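Uncharacterized protein (Pseudomonas aeruginosa, PDB 4O5P) probably hydrolyses phospholipids as an effector of the type VI secretion system, with a catalytic domain of the alpha/beta-hydrolase clan. Local coordinates at residues F129-M134 with E563-P568; L308-L313 with C365-T370; S403-Q408 with F447-E452; P224-M229 with A268-S273. All blocks are in the same frame, centred on the assembly; numbering follows the deposited sequence.

Contact 1 lies near the surface, where two irregular loops meet through a proline and a glutamine chain, without a hydrogen bond between them. Contacts 3 and 4 are largely buried, and contact 2 is partly so. Contact 4 is backbone pairing of two parallel strands of the central sheet, wrapped in aliphatic side chains. Contact 2 serves the same sheet, at the loop entering strand 370-375, but relies on a buried arginine that grips a backbone carbonyl and pairs with a glutamate. Contact 3 packs helix 403-416, which rests partly on that same strand, against a linker through glutamine amides and apolar contacts. Contacts 2 and 4 are about 8 Å apart at their nearest atoms.

Contact 1 of 4, residues F129-M134 with E563-P568; sequences FTPSNM and EKQFDP
Gln565 folds its side chain against the ring of Pro131, the two crossing at about a right angle. Its CB lies 4.0 Å from Ser132 O, at the fringe of the contact. CG then sits 3.8 Å from Pro131 CB; the still closer approach of this methylene to the Ser132 carbonyl is too tight to be trusted. The chain bends at the next bond (chi2 -72°), which turns the amide back over the proline. CD accordingly comes 4.0 Å from Pro131 CG, and NE2 ends 3.7 Å from that same ring carbon, a plain van der Waals contact. The other side of the meeting is backbone: Pro131 CB rests 3.7 Å from Glu563 O and as far from Gln565 N, so the ring nestles against the peptides on both sides of Lys564. Neither segment is helix or strand. Residues 129-134 belong to the loop between strand 111-116, which is part of the central sheet, and helix 139-162, while 563-568 form a loop ahead of helix 571-587, so the contact ties a loop leaving the hydrolase-like sheet to one of the C-terminal family region. Helix 507-528 lies alongside both loops, touching Thr130 through Ala525 and Gln565 through His517. Lys564 directs its own chain elsewhere, where NZ forms a salt bridge with Asp81 and a hydrogen bond to Asn75 O.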
loop_
_atom_site.group_PDB
_atom_site.type_symbol
_atom_site.label_atom_id
_atom_site.label_comp_id
_atom_site.label_asym_id
_atom_site.label_seq_id
_atom_site.Cartn_x
_atom_site.Cartn_y
_atom_site.Cartn_z
ATOM N N PHE A 129 15.684 10.602 -3.550
ATOM C CA PHE A 129 16.530 11.069 -2.459
ATOM C C PHE A 129 15.815 11.875 -1.374
ATOM O O PHE A 129 16.400 12.182 -0.332
ATOM C CB PHE A 129 17.733 11.821 -3.025
ATOM C CG PHE A 129 18.684 10.935 -3.780
ATOM C CD1 PHE A 129 19.256 9.833 -3.158
ATOM C CD2 PHE A 129 19.012 11.201 -5.101
ATOM C CE1 PHE A 129 20.152 9.003 -3.839
ATOM C CE2 PHE A 129 19.899 10.384 -5.788
ATOM C CZ PHE A 129 20.471 9.277 -5.153
ATOM N N THR A 130 14.552 12.211 -1.608
ATOM C CA THR A 130 13.760 12.908 -0.598
ATOM C C THR A 130 12.474 12.161 -0.259
ATOM O O THR A 130 11.827 11.592 -1.138
ATOM C CB THR A 130 13.406 14.362 -1.016
ATOM O OG1 THR A 130 12.978 14.387 -2.381
ATOM C CG2 THR A 130 14.596 15.269 -0.859
ATOM N N PRO A 131 12.100 12.164 1.025
ATOM C CA PRO A 131 10.819 11.593 1.452
ATOM C C PRO A 131 9.645 12.448 0.963
ATOM O O PRO A 131 9.877 13.563 0.502
ATOM C CB PRO A 131 10.918 11.616 2.983
ATOM C CG PRO A 131 11.922 12.657 3.298
ATOM C CD PRO A 131 12.902 12.659 2.159
ATOM N N SER A 132 8.418 11.937 1.056
ATOM C CA SER A 132 7.236 12.647 0.558
ATOM C C SER A 132 6.830 13.822 1.435
ATOM O O SER A 132 7.060 13.793 2.634
ATOM C CB SER A 132 6.056 11.703 0.569
ATOM O OG SER A 132 5.687 11.464 1.914
ATOM N N ASN A 133 6.174 14.829 0.855
ATOM C CA ASN A 133 5.656 15.960 1.646
ATOM C C ASN A 133 4.231 15.754 2.179
ATOM O O ASN A 133 3.274 15.685 1.400
ATOM C CB ASN A 133 5.746 17.287 0.864
ATOM C CG ASN A 133 4.848 17.318 -0.382
ATOM O OD1 ASN A 133 5.337 17.290 -1.513
ATOM N ND2 ASN A 133 3.530 17.389 -0.172
HETATM N N MSE A 134 4.093 15.661 3.501
HETATM C CA MSE A 134 2.775 15.555 4.135
HETATM C C MSE A 134 1.926 14.443 3.520
HETATM O O MSE A 134 0.718 14.615 3.326
HETATM C CB MSE A 134 2.014 16.887 4.030
HETATM C CG MSE A 134 2.650 18.082 4.754
HETATM SE SE MSE A 134 2.108 18.275 6.621
HETATM C CE MSE A 134 3.376 17.036 7.451
ATOM N N GLU A 563 15.666 9.349 5.735
ATOM C CA GLU A 563 14.824 8.515 4.868
ATOM C C GLU A 563 13.318 8.794 4.918
ATOM O O GLU A 563 12.593 8.460 3.968
ATOM C CB GLU A 563 15.042 7.038 5.177
ATOM C CG GLU A 563 16.461 6.528 4.910
ATOM C CD GLU A 563 17.308 6.447 6.174
ATOM O OE1 GLU A 563 17.057 7.209 7.136
ATOM O OE2 GLU A 563 18.234 5.614 6.203
ATOM N N LYS A 564 12.846 9.373 6.024
ATOM C CA LYS A 564 11.412 9.569 6.246
ATOM C C LYS A 564 11.151 10.994 6.714
ATOM O O LYS A 564 12.045 11.652 7.228
ATOM C CB LYS A 564 10.880 8.572 7.285
ATOM C CG LYS A 564 10.790 7.133 6.767
ATOM C CD LYS A 564 10.217 6.134 7.809
ATOM C CE LYS A 564 8.908 6.619 8.409
ATOM N NZ LYS A 564 8.136 5.501 9.048
ATOM N N GLN A 565 9.936 11.489 6.533
ATOM C CA GLN A 565 9.647 12.825 7.030
ATOM C C GLN A 565 9.497 12.787 8.535
ATOM O O GLN A 565 8.979 11.814 9.075
ATOM C CB GLN A 565 8.405 13.409 6.369
ATOM C CG GLN A 565 8.687 13.985 4.988
ATOM C CD GLN A 565 9.475 15.301 5.004
ATOM O OE1 GLN A 565 9.677 15.915 6.055
ATOM N NE2 GLN A 565 9.919 15.733 3.825
ATOM N N PHE A 566 9.973 13.831 9.213
ATOM C CA PHE A 566 9.898 13.852 10.673
ATOM C C PHE A 566 8.464 13.789 11.171
ATOM O O PHE A 566 7.594 14.538 10.725
ATOM C CB PHE A 566 10.613 15.059 11.290
ATOM C CG PHE A 566 10.558 15.069 12.795
ATOM C CD1 PHE A 566 11.272 14.133 13.535
ATOM C CD2 PHE A 566 9.776 16.001 13.470
ATOM C CE1 PHE A 566 11.217 14.129 14.925
ATOM C CE2 PHE A 566 9.714 16.002 14.856
ATOM C CZ PHE A 566 10.432 15.063 15.583
ATOM N N ASP A 567 8.243 12.881 12.110
ATOM C CA ASP A 567 6.919 12.582 12.613
ATOM C C ASP A 567 6.969 12.734 14.137
ATOM O O ASP A 567 7.444 11.844 14.841
ATOM C CB ASP A 567 6.551 11.151 12.198
ATOM C CG ASP A 567 5.084 10.826 12.407
ATOM O OD1 ASP A 567 4.274 11.769 12.544
ATOM O OD2 ASP A 567 4.741 9.620 12.416
ATOM N N PRO A 568 6.503 13.879 14.654
ATOM C CA PRO A 568 6.611 14.109 16.097
ATOM C C PRO A 568 5.520 13.383 16.874
ATOM O O PRO A 568 4.390 13.278 16.385
ATOM C CB PRO A 568 6.421 15.614 16.213
ATOM C CG PRO A 568 5.503 15.967 15.089
ATOM C CD PRO A 568 5.825 14.993 13.964
#

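Contact 2 of 4, residues L308-L313 with C365-T370; sequences LPDEAL and CYRKWT
Pro309 O is gripped by two nitrogens of Arg367, NE at 3.2 Å and NH2 at 2.9 Å. The carbonyl oxygen lies almost in the guanidinium plane, so the arginine takes it side-on with one edge. Arg367 opens a type II beta turn that ends at Thr370, the first residue of strand 370-375 in the central sheet of this alpha/beta-hydrolase-like domain; the contact thus ties the loop of residues 308-313 to the entry of that strand. Glu311 approaches from another direction: its CG lies over one face of the guanidinium, 3.6 Å from Arg367 CZ, and its carboxylate plane stands at 86° to the guanidinium plane. Its OE2 forms a salt bridge to NH2, but the modelled separation is implausibly short and its exact length is doubtful. The same carboxylate takes the backbone N-H groups of Phe327 and Leu328, while Arg367 NH1 donates to Leu328 O, so acid and base share one neighbouring loop. The Asp310 carboxylate plane is nearly parallel to the guanidinium, but the two side chains slide past each other and their charged atoms do not touch; its salt bridges go to Arg307 and Arg351. Inside the turn, Arg367 O accepts both Thr370 N and Thr370 OG1, the latter at 2.5 Å, from the same face of its plane. With its hydroxyl held there (chi1 69°), Thr370 leaves its methyl for Leu308. The two side chains meet tip to tip, Leu308 CD1 lying 3.6 Å from Thr370 CG2.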
loop_
_atom_site.group_PDB
_atom_site.type_symbol
_atom_site.label_atom_id
_atom_site.label_comp_id
_atom_site.label_asym_id
_atom_site.label_seq_id
_atom_site.Cartn_x
_atom_site.Cartn_y
_atom_site.Cartn_z
ATOM N N LEU A 308 -5.527 -10.287 -9.738
ATOM C CA LEU A 308 -4.454 -11.279 -9.641
ATOM C C LEU A 308 -4.285 -11.981 -11.002
ATOM O O LEU A 308 -5.229 -12.015 -11.798
ATOM C CB LEU A 308 -4.735 -12.289 -8.529
ATOM C CG LEU A 308 -4.749 -11.894 -7.046
ATOM C CD1 LEU A 308 -5.019 -13.131 -6.222
ATOM C CD2 LEU A 308 -3.453 -11.269 -6.568
ATOM N N PRO A 309 -3.072 -12.490 -11.295
ATOM C CA PRO A 309 -2.858 -13.154 -12.595
ATOM C C PRO A 309 -3.820 -14.315 -12.828
ATOM O O PRO A 309 -4.048 -15.125 -11.916
ATOM C CB PRO A 309 -1.422 -13.692 -12.482
ATOM C CG PRO A 309 -0.730 -12.715 -11.602
ATOM C CD PRO A 309 -1.802 -12.294 -10.568
ATOM N N ASP A 310 -4.389 -14.375 -14.028
ATOM C CA ASP A 310 -5.253 -15.483 -14.406
ATOM C C ASP A 310 -4.446 -16.537 -15.149
ATOM O O ASP A 310 -3.644 -16.221 -16.031
ATOM C CB ASP A 310 -6.423 -15.008 -15.269
ATOM C CG ASP A 310 -7.671 -14.738 -14.453
ATOM O OD1 ASP A 310 -7.908 -15.467 -13.459
ATOM O OD2 ASP A 310 -8.423 -13.815 -14.810
ATOM N N GLU A 311 -4.657 -17.788 -14.767
ATOM C CA GLU A 311 -3.982 -18.900 -15.402
ATOM C C GLU A 311 -4.672 -19.215 -16.724
ATOM O O GLU A 311 -5.875 -18.968 -16.882
ATOM C CB GLU A 311 -3.997 -20.120 -14.480
ATOM C CG GLU A 311 -3.376 -19.879 -13.098
ATOM C CD GLU A 311 -1.928 -19.391 -13.157
ATOM O OE1 GLU A 311 -1.230 -19.642 -14.169
ATOM O OE2 GLU A 311 -1.481 -18.747 -12.181
ATOM N N ALA A 312 -3.908 -19.742 -17.678
ATOM C CA ALA A 312 -4.427 -20.046 -19.013
ATOM C C ALA A 312 -5.156 -21.398 -19.096
ATOM O O ALA A 312 -5.556 -21.974 -18.080
ATOM C CB ALA A 312 -3.304 -19.984 -20.047
ATOM N N LEU A 313 -5.313 -21.895 -20.318
ATOM C CA LEU A 313 -6.107 -23.091 -20.577
ATOM C C LEU A 313 -5.253 -24.244 -21.110
ATOM O O LEU A 313 -4.812 -24.225 -22.265
ATOM C CB LEU A 313 -7.213 -22.765 -21.580
ATOM C CG LEU A 313 -8.448 -23.672 -21.562
ATOM C CD1 LEU A 313 -9.267 -23.440 -20.300
ATOM C CD2 LEU A 313 -9.298 -23.461 -22.813
ATOM N N CYS A 365 -15.744 -13.189 -7.388
ATOM C CA CYS A 365 -15.310 -14.302 -6.556
ATOM C C CYS A 365 -13.787 -14.361 -6.498
ATOM O O CYS A 365 -13.092 -13.462 -6.971
ATOM C CB CYS A 365 -15.838 -15.628 -7.124
ATOM S SG CYS A 365 -15.190 -15.998 -8.796
ATOM N N TYR A 366 -13.274 -15.442 -5.939
ATOM C CA TYR A 366 -11.841 -15.566 -5.721
ATOM C C TYR A 366 -11.278 -16.662 -6.594
ATOM O O TYR A 366 -11.805 -17.776 -6.647
ATOM C CB TYR A 366 -11.548 -15.843 -4.241
ATOM C CG TYR A 366 -11.992 -14.712 -3.349
ATOM C CD1 TYR A 366 -13.300 -14.632 -2.899
ATOM C CD2 TYR A 366 -11.102 -13.693 -2.991
ATOM C CE1 TYR A 366 -13.720 -13.576 -2.088
ATOM C CE2 TYR A 366 -11.501 -12.643 -2.180
ATOM C CZ TYR A 366 -12.805 -12.588 -1.732
ATOM O OH TYR A 366 -13.189 -11.535 -0.935
ATOM N N ARG A 367 -10.204 -16.322 -7.284
ATOM C CA ARG A 367 -9.419 -17.270 -8.072
ATOM C C ARG A 367 -8.880 -18.457 -7.257
ATOM O O ARG A 367 -8.506 -18.288 -6.097
ATOM C CB ARG A 367 -8.248 -16.491 -8.664
ATOM C CG ARG A 367 -7.505 -17.239 -9.699
ATOM C CD ARG A 367 -6.210 -17.762 -9.117
ATOM N NE ARG A 367 -5.114 -17.395 -9.969
ATOM C CZ ARG A 367 -3.967 -18.047 -10.028
ATOM N NH1 ARG A 367 -3.758 -19.122 -9.274
ATOM N NH2 ARG A 367 -3.042 -17.608 -10.849
ATOM N N LYS A 368 -8.808 -19.645 -7.870
ATOM C CA LYS A 368 -8.275 -20.836 -7.192
ATOM C C LYS A 368 -6.959 -20.538 -6.463
ATOM O O LYS A 368 -6.170 -19.708 -6.907
ATOM C CB LYS A 368 -8.055 -21.995 -8.191
ATOM C CG LYS A 368 -7.059 -21.694 -9.318
ATOM C CD LYS A 368 -6.881 -22.902 -10.248
ATOM C CE LYS A 368 -5.936 -22.585 -11.400
ATOM N NZ LYS A 368 -5.813 -23.700 -12.386
ATOM N N TRP A 369 -6.740 -21.186 -5.325
ATOM C CA TRP A 369 -5.468 -21.076 -4.606
ATOM C C TRP A 369 -5.199 -19.678 -4.055
ATOM O O TRP A 369 -4.058 -19.382 -3.685
ATOM C CB TRP A 369 -4.278 -21.479 -5.494
ATOM C CG TRP A 369 -4.462 -22.752 -6.274
ATOM C CD1 TRP A 369 -5.259 -23.815 -5.948
ATOM C CD2 TRP A 369 -3.844 -23.083 -7.523
ATOM N NE1 TRP A 369 -5.157 -24.795 -6.917
ATOM C CE2 TRP A 369 -4.292 -24.368 -7.890
ATOM C CE3 TRP A 369 -2.946 -22.413 -8.369
ATOM C CZ2 TRP A 369 -3.882 -24.997 -9.075
ATOM C CZ3 TRP A 369 -2.541 -23.041 -9.534
ATOM C CH2 TRP A 369 -3.007 -24.318 -9.875
ATOM N N THR A 370 -6.224 -18.824 -4.005
ATOM C CA THR A 370 -6.078 -17.499 -3.392
ATOM C C THR A 370 -7.141 -17.286 -2.309
ATOM O O THR A 370 -8.296 -17.673 -2.490
ATOM C CB THR A 370 -6.122 -16.368 -4.443
ATOM O OG1 THR A 370 -7.440 -16.254 -4.999
ATOM C CG2 THR A 370 -5.133 -16.665 -5.570
#

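Contact 3 of 4, residues S403-Q408 with F447-E452; sequences SQIALQ and FSVSEE
Gln404 and Gln408, one turn apart on helix 403-416, each give a side-chain N-H to a carbonyl of the 447-452 segment. Gln408 NE2 reaches Phe447 O at 2.8 Å, nearly along the C=O axis, with the oxygen in the plane of the amide. Gln404 NE2 meets Ser448 O at 2.9 Å from a more slanting position, tilted 33° from the carbonyl plane; a bend in its chain (chi2 -70°) turns the amide toward the backbone of Phe447 and Ser448. Both amides have further partners, Gln404 NE2 with Glu446 O and Gln408 OE1 with Arg19 N, which should fix their rotation. The helix packs beside the hydrolase sheet, where Ile405 and Ala406 touch Tyr375 of strand 370-375, and the segment it holds is the linker into helix 451-463, N-capped by Ser450 on Leu453 N. The apolar contacts fall into two groups flanking the amides. Leu407 lies across Phe447: CD2 makes a CH-pi contact over the ring face, 4.1 Å from its centroid, while CD1 touches CE2 at 3.5 Å. Tyr411 meets the same ring. Val449 splits its methyls: it crosses Ile405 at about a right angle, CG1 3.7 Å from Ile405 CD1, and its CG2 is 3.4 Å from Gln408 NE2, lying against the amide that bonds Phe447 O.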
loop_
_atom_site.group_PDB
_atom_site.type_symbol
_atom_site.label_atom_id
_atom_site.label_comp_id
_atom_site.label_asym_id
_atom_site.label_seq_id
_atom_site.Cartn_x
_atom_site.Cartn_y
_atom_site.Cartn_z
ATOM N N SER A 403 -0.558 -6.323 15.188
ATOM C CA SER A 403 -0.010 -6.764 13.909
ATOM C C SER A 403 0.836 -8.041 13.993
ATOM O O SER A 403 1.169 -8.624 12.971
ATOM C CB SER A 403 0.819 -5.645 13.291
ATOM O OG SER A 403 1.756 -5.159 14.223
ATOM N N GLN A 404 1.191 -8.457 15.204
ATOM C CA GLN A 404 1.943 -9.698 15.383
ATOM C C GLN A 404 1.148 -10.947 15.029
ATOM O O GLN A 404 1.746 -11.997 14.763
ATOM C CB GLN A 404 2.507 -9.799 16.811
ATOM C CG GLN A 404 3.529 -8.698 17.156
ATOM C CD GLN A 404 4.851 -8.851 16.414
ATOM O OE1 GLN A 404 5.199 -8.043 15.542
ATOM N NE2 GLN A 404 5.604 -9.885 16.769
ATOM N N ILE A 405 -0.184 -10.858 15.010
ATOM C CA ILE A 405 -0.975 -12.063 14.705
ATOM C C ILE A 405 -0.931 -12.316 13.204
ATOM O O ILE A 405 -0.490 -13.387 12.735
ATOM C CB ILE A 405 -2.458 -11.949 15.195
ATOM C CG1 ILE A 405 -2.520 -11.566 16.672
ATOM C CG2 ILE A 405 -3.217 -13.250 14.955
ATOM C CD1 ILE A 405 -1.894 -12.594 17.602
ATOM N N ALA A 406 -1.365 -11.314 12.445
ATOM C CA ALA A 406 -1.270 -11.374 10.989
ATOM C C ALA A 406 0.136 -11.794 10.556
ATOM O O ALA A 406 0.290 -12.619 9.651
ATOM C CB ALA A 406 -1.644 -10.050 10.378
ATOM N N LEU A 407 1.157 -11.256 11.220
ATOM C CA LEU A 407 2.549 -11.603 10.886
ATOM C C LEU A 407 2.757 -13.111 10.988
ATOM O O LEU A 407 3.206 -13.771 10.026
ATOM C CB LEU A 407 3.521 -10.877 11.821
ATOM C CG LEU A 407 4.965 -11.369 11.860
ATOM C CD1 LEU A 407 5.663 -11.078 10.533
ATOM C CD2 LEU A 407 5.691 -10.700 12.988
ATOM N N GLN A 408 2.393 -13.669 12.133
ATOM C CA GLN A 408 2.585 -15.101 12.308
ATOM C C GLN A 408 1.767 -15.855 11.268
ATOM O O GLN A 408 2.239 -16.844 10.665
ATOM C CB GLN A 408 2.233 -15.534 13.735
ATOM C CG GLN A 408 3.313 -15.182 14.754
ATOM C CD GLN A 408 3.254 -16.047 16.015
ATOM O OE1 GLN A 408 2.434 -16.962 16.120
ATOM N NE2 GLN A 408 4.131 -15.754 16.980
ATOM N N PHE A 447 8.963 -11.775 16.202
ATOM C CA PHE A 447 7.766 -12.556 15.908
ATOM C C PHE A 447 6.978 -12.926 17.170
ATOM O O PHE A 447 6.048 -13.734 17.100
ATOM C CB PHE A 447 8.137 -13.836 15.145
ATOM C CG PHE A 447 8.436 -13.619 13.676
ATOM C CD1 PHE A 447 9.637 -13.054 13.270
ATOM C CD2 PHE A 447 7.513 -13.987 12.708
ATOM C CE1 PHE A 447 9.906 -12.854 11.922
ATOM C CE2 PHE A 447 7.770 -13.790 11.352
ATOM C CZ PHE A 447 8.963 -13.228 10.960
ATOM N N SER A 448 7.348 -12.348 18.314
ATOM C CA SER A 448 6.700 -12.679 19.595
ATOM C C SER A 448 5.212 -12.313 19.660
ATOM O O SER A 448 4.810 -11.222 19.244
ATOM C CB SER A 448 7.404 -11.969 20.754
ATOM O OG SER A 448 8.652 -12.553 21.045
ATOM N N VAL A 449 4.404 -13.230 20.188
ATOM C CA VAL A 449 3.004 -12.944 20.511
ATOM C C VAL A 449 2.746 -13.330 21.961
ATOM O O VAL A 449 3.055 -14.448 22.363
ATOM C CB VAL A 449 2.043 -13.756 19.630
ATOM C CG1 VAL A 449 0.602 -13.642 20.152
ATOM C CG2 VAL A 449 2.130 -13.300 18.208
ATOM N N SER A 450 2.171 -12.426 22.746
ATOM C CA SER A 450 1.913 -12.724 24.149
ATOM C C SER A 450 0.548 -13.386 24.273
ATOM O O SER A 450 -0.289 -13.272 23.370
ATOM C CB SER A 450 1.969 -11.449 24.989
ATOM O OG SER A 450 0.809 -10.661 24.796
ATOM N N GLU A 451 0.307 -14.094 25.371
ATOM C CA GLU A 451 -0.977 -14.765 25.478
ATOM C C GLU A 451 -2.110 -13.764 25.681
ATOM O O GLU A 451 -3.238 -14.039 25.292
ATOM C CB GLU A 451 -0.965 -15.888 26.530
ATOM C CG GLU A 451 -1.166 -15.449 27.968
ATOM C CD GLU A 451 -1.359 -16.640 28.910
ATOM O OE1 GLU A 451 -0.877 -17.752 28.580
ATOM O OE2 GLU A 451 -1.995 -16.460 29.976
ATOM N N GLU A 452 -1.823 -12.598 26.258
ATOM C CA GLU A 452 -2.866 -11.582 26.436
ATOM C C GLU A 452 -3.347 -11.119 25.057
ATOM O O GLU A 452 -4.559 -11.057 24.779
ATOM C CB GLU A 452 -2.319 -10.408 27.251
ATOM C CG GLU A 452 -3.299 -9.274 27.522
ATOM C CD GLU A 452 -2.691 -8.181 28.425
ATOM O OE1 GLU A 452 -2.726 -8.362 29.663
ATOM O OE2 GLU A 452 -2.176 -7.149 27.907
#

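Contact 4 of 4, residues P224-M229 with A268-S273; sequences PHILAM and AGLPIS
Strands 225-229 and 270-273 run parallel, their axes 27° apart and 4.7 Å at closest approach, with Met229 opposite Ile272. Met229 N donates to Pro271 O at 2.8 Å, and Ser273 N returns to Met229 O at 3.0 Å, the two bonds bracketing Ile272. This is the start of a beta-alpha-beta crossover of the alpha/beta-hydrolase sheet: strand 225-236 leads into a likely nucleophile elbow and helix 238-254, and strand 270-280 comes back beside it. Strand 62-71 pairs with 225-236 on its other edge. Ahead of the paired residues the strands splay, and Leu270 fills the gap between them. Its CG stands beside its own backbone N (chi1 -67°), sending the methyls toward the first strand: CD1 is 3.8 Å from Ile226 CG2 and also meets CG of the selenomethionine Met229, which crosses Leu270 at about a right angle. These side chains lie under helices 195-219 and 139-162, where Leu214 and Leu157 both touch Leu270. Met229 and Ile272 point to one face of the sheet and run obliquely past each other, Met229 CB 4.0 Å from Ile272 CG1. Pro271 is turned differently: its CB touches Ala228 CB at 4.2 Å, and its ring CD comes within 3.3 Å of Leu227 O.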
loop_
_atom_site.group_PDB
_atom_site.type_symbol
_atom_site.label_atom_id
_atom_site.label_comp_id
_atom_site.label_asym_id
_atom_site.label_seq_id
_atom_site.Cartn_x
_atom_site.Cartn_y
_atom_site.Cartn_z
ATOM N N PRO A 224 26.621 -26.445 -11.483
ATOM C CA PRO A 224 25.268 -26.998 -11.342
ATOM C C PRO A 224 24.349 -26.684 -12.528
ATOM O O PRO A 224 24.463 -25.600 -13.109
ATOM C CB PRO A 224 24.732 -26.294 -10.077
ATOM C CG PRO A 224 25.891 -25.423 -9.554
ATOM C CD PRO A 224 26.774 -25.193 -10.725
ATOM N N HIS A 225 23.459 -27.615 -12.879
ATOM C CA HIS A 225 22.418 -27.328 -13.865
ATOM C C HIS A 225 21.359 -26.408 -13.243
ATOM O O HIS A 225 20.681 -26.803 -12.299
ATOM C CB HIS A 225 21.732 -28.612 -14.351
ATOM C CG HIS A 225 22.546 -29.419 -15.314
ATOM N ND1 HIS A 225 23.919 -29.521 -15.236
ATOM C CD2 HIS A 225 22.175 -30.191 -16.364
ATOM C CE1 HIS A 225 24.359 -30.313 -16.199
ATOM N NE2 HIS A 225 23.320 -30.734 -16.896
ATOM N N ILE A 226 21.215 -25.195 -13.781
ATOM C CA ILE A 226 20.210 -24.251 -13.298
ATOM C C ILE A 226 18.827 -24.634 -13.799
ATOM O O ILE A 226 18.590 -24.672 -15.005
ATOM C CB ILE A 226 20.546 -22.804 -13.712
ATOM C CG1 ILE A 226 21.963 -22.445 -13.279
ATOM C CG2 ILE A 226 19.555 -21.832 -13.104
ATOM C CD1 ILE A 226 22.247 -22.749 -11.828
ATOM N N LEU A 227 17.907 -24.893 -12.871
ATOM C CA LEU A 227 16.648 -25.541 -13.210
ATOM C C LEU A 227 15.449 -24.619 -13.372
ATOM O O LEU A 227 14.668 -24.772 -14.317
ATOM C CB LEU A 227 16.309 -26.593 -12.161
ATOM C CG LEU A 227 17.190 -27.835 -12.169
ATOM C CD1 LEU A 227 16.770 -28.777 -11.066
ATOM C CD2 LEU A 227 17.095 -28.512 -13.526
ATOM N N ALA A 228 15.267 -23.696 -12.432
ATOM C CA ALA A 228 14.058 -22.877 -12.430
ATOM C C ALA A 228 14.216 -21.662 -11.554
ATOM O O ALA A 228 15.217 -21.505 -10.841
ATOM C CB ALA A 228 12.839 -23.692 -11.953
HETATM N N MSE A 229 13.194 -20.817 -11.608
HETATM C CA MSE A 229 13.111 -19.659 -10.751
HETATM C C MSE A 229 11.781 -19.649 -10.041
HETATM O O MSE A 229 10.734 -19.656 -10.674
HETATM C CB MSE A 229 13.290 -18.394 -11.569
HETATM C CG MSE A 229 14.729 -18.260 -11.970
HETATM SE SE MSE A 229 15.258 -16.652 -12.787
HETATM C CE MSE A 229 14.204 -15.301 -11.782
ATOM N N ALA A 268 14.400 -16.029 -19.374
ATOM C CA ALA A 268 15.666 -16.424 -19.992
ATOM C C ALA A 268 15.767 -17.954 -20.169
ATOM O O ALA A 268 16.811 -18.561 -19.920
ATOM C CB ALA A 268 16.838 -15.877 -19.181
ATOM N N GLY A 269 14.665 -18.569 -20.594
ATOM C CA GLY A 269 14.640 -19.998 -20.861
ATOM C C GLY A 269 14.168 -20.827 -19.682
ATOM O O GLY A 269 13.643 -21.933 -19.868
ATOM N N LEU A 270 14.354 -20.280 -18.478
ATOM C CA LEU A 270 14.084 -20.995 -17.236
ATOM C C LEU A 270 12.616 -20.894 -16.845
ATOM O O LEU A 270 12.050 -19.794 -16.864
ATOM C CB LEU A 270 14.914 -20.393 -16.100
ATOM C CG LEU A 270 16.435 -20.504 -16.060
ATOM C CD1 LEU A 270 16.966 -19.655 -14.913
ATOM C CD2 LEU A 270 16.879 -21.957 -15.902
ATOM N N PRO A 271 12.003 -22.029 -16.466
ATOM C CA PRO A 271 10.648 -21.992 -15.903
ATOM C C PRO A 271 10.628 -21.026 -14.735
ATOM O O PRO A 271 11.605 -20.992 -13.966
ATOM C CB PRO A 271 10.446 -23.423 -15.379
ATOM C CG PRO A 271 11.349 -24.266 -16.215
ATOM C CD PRO A 271 12.551 -23.401 -16.508
ATOM N N ILE A 272 9.551 -20.254 -14.608
ATOM C CA ILE A 272 9.414 -19.299 -13.514
ATOM C C ILE A 272 8.002 -19.337 -12.967
ATOM O O ILE A 272 7.019 -19.430 -13.719
ATOM C CB ILE A 272 9.776 -17.848 -13.959
ATOM C CG1 ILE A 272 9.783 -16.884 -12.763
ATOM C CG2 ILE A 272 8.847 -17.359 -15.083
ATOM C CD1 ILE A 272 10.309 -15.493 -13.123
ATOM N N SER A 273 7.894 -19.261 -11.646
ATOM C CA SER A 273 6.586 -19.210 -11.008
ATOM C C SER A 273 6.651 -18.369 -9.743
ATOM O O SER A 273 7.695 -18.275 -9.115
ATOM C CB SER A 273 6.153 -20.628 -10.656
ATOM O OG SER A 273 6.953 -21.140 -9.601
#